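Local coordinates for type III secretion system effector protein ExoU (Pseudomonas fluorescens, PDB 4QMK) that probably acts as a patatin-like phospholipase A2 toxin delivered by type III secretion, with a membrane localization domain that binds phosphatidylinositol 4,5-bisphosphate, at residues S48-R51 / V57-V60. Residues are numbered along the deposited sequence; the frame is centred on the assembly and turned at random.
Sequences SIYR and VEVV
With CG1 of I49 beside its backbone N (chi1 -58°), the CG2 branch stands anti to that nitrogen and meets CG1 of V57, itself turned anti to its own N; the two methyls touch at 3.7 Å. They lie on the face of a beta hairpin, strands 47-51 and 57-61, that carries I49, R51, V57 and V59, in the middle of a four-stranded antiparallel sheet. Branched I49, V57 and V59 suit this face because they favour extended backbone and present only hydrocarbon. Helix 441-446 packs against it, V57 meeting L441 and A444, and V59 meeting A444. R51 starts on the same face, its CB 4.0 Å from V57 CG2, but its bent chain carries the guanidinium away to a salt bridge with D463.

The opposite face, with S48, Y50, E58 and V60, is more polar. The Y50 ring and the E58 carboxylate, planes 50° apart, approach at 3.9 Å from CD1 to OE2. K35 makes a cation-pi contact with the ring, R435 forms a salt bridge with OE2 that probably keeps the acid ionised, and S48, a short polar residue, accepts a hydrogen bond at OG from the backbone N of G41. Paired backbone hydrogen bonds join S48 to V60 and Y50 to E58; in the latter pair, E58 N reaches Y50 O at 2.8 Å, nearly straight at 170°.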
loop_
_atom_site.group_PDB
_atom_site.type_symbol
_atom_site.label_atom_id
_atom_site.label_comp_id
_atom_site.label_asym_id
_atom_site.label_seq_id
_atom_site.Cartn_x
_atom_site.Cartn_y
_atom_site.Cartn_z
ATOM N N SER A 48 18.968 -40.602 15.739
ATOM C CA SER A 48 18.980 -41.901 16.364
ATOM C C SER A 48 17.891 -41.973 17.436
ATOM O O SER A 48 17.572 -40.975 18.095
ATOM C CB SER A 48 20.312 -42.175 17.030
ATOM O OG SER A 48 21.396 -42.244 16.111
ATOM N N ILE A 49 17.340 -43.164 17.617
ATOM C CA ILE A 49 16.289 -43.383 18.551
ATOM C C ILE A 49 16.545 -44.651 19.328
ATOM O O ILE A 49 16.723 -45.714 18.708
ATOM C CB ILE A 49 14.965 -43.564 17.839
ATOM C CG1 ILE A 49 14.656 -42.359 16.977
ATOM C CG2 ILE A 49 13.846 -43.740 18.867
ATOM C CD1 ILE A 49 13.337 -42.480 16.225
ATOM N N TYR A 50 16.566 -44.549 20.672
ATOM C CA TYR A 50 16.799 -45.717 21.547
ATOM C C TYR A 50 15.619 -45.881 22.493
ATOM O O TYR A 50 14.986 -44.880 22.882
ATOM C CB TYR A 50 18.047 -45.535 22.416
ATOM C CG TYR A 50 19.362 -45.301 21.687
ATOM C CD1 TYR A 50 19.802 -44.004 21.402
ATOM C CD2 TYR A 50 20.201 -46.346 21.389
ATOM C CE1 TYR A 50 21.004 -43.781 20.737
ATOM C CE2 TYR A 50 21.388 -46.143 20.742
ATOM C CZ TYR A 50 21.783 -44.859 20.402
ATOM O OH TYR A 50 22.994 -44.675 19.791
ATOM N N ARG A 51 15.338 -47.118 22.894
ATOM C CA ARG A 51 14.283 -47.385 23.870
ATOM C C ARG A 51 14.815 -48.151 25.072
ATOM O O ARG A 51 15.536 -49.136 24.933
ATOM C CB ARG A 51 13.116 -48.157 23.239
ATOM C CG ARG A 51 12.066 -48.625 24.262
ATOM C CD ARG A 51 10.706 -48.976 23.644
ATOM N NE ARG A 51 10.888 -49.969 22.621
ATOM C CZ ARG A 51 10.178 -50.043 21.513
ATOM N NH1 ARG A 51 9.183 -49.195 21.249
ATOM N NH2 ARG A 51 10.485 -50.981 20.649
ATOM N N VAL A 57 11.815 -43.422 25.703
ATOM C CA VAL A 57 12.519 -43.310 24.452
ATOM C C VAL A 57 13.398 -42.073 24.426
ATOM O O VAL A 57 13.034 -41.024 24.921
ATOM C CB VAL A 57 11.528 -43.306 23.283
ATOM C CG1 VAL A 57 12.141 -42.790 22.005
ATOM C CG2 VAL A 57 11.003 -44.716 23.092
ATOM N N GLU A 58 14.549 -42.224 23.802
ATOM C CA GLU A 58 15.541 -41.172 23.695
ATOM C C GLU A 58 15.894 -40.902 22.201
ATOM O O GLU A 58 16.266 -41.807 21.472
ATOM C CB GLU A 58 16.740 -41.664 24.489
ATOM C CG GLU A 58 18.087 -41.172 24.097
ATOM C CD GLU A 58 19.210 -41.901 24.842
ATOM O OE1 GLU A 58 18.919 -42.646 25.815
ATOM O OE2 GLU A 58 20.393 -41.680 24.477
ATOM N N VAL A 59 15.774 -39.653 21.774
ATOM C CA VAL A 59 16.100 -39.261 20.427
ATOM C C VAL A 59 17.332 -38.381 20.444
ATOM O O VAL A 59 17.383 -37.438 21.168
ATOM C CB VAL A 59 14.974 -38.435 19.817
ATOM C CG1 VAL A 59 15.325 -38.026 18.402
ATOM C CG2 VAL A 59 13.653 -39.213 19.843
ATOM N N VAL A 60 18.311 -38.686 19.603
ATOM C CA VAL A 60 19.510 -37.898 19.537
ATOM C C VAL A 60 19.655 -37.354 18.133
ATOM O O VAL A 60 19.458 -38.065 17.132
ATOM C CB VAL A 60 20.733 -38.745 19.908
ATOM C CG1 VAL A 60 21.997 -37.929 19.868
ATOM C CG2 VAL A 60 20.566 -39.297 21.326
#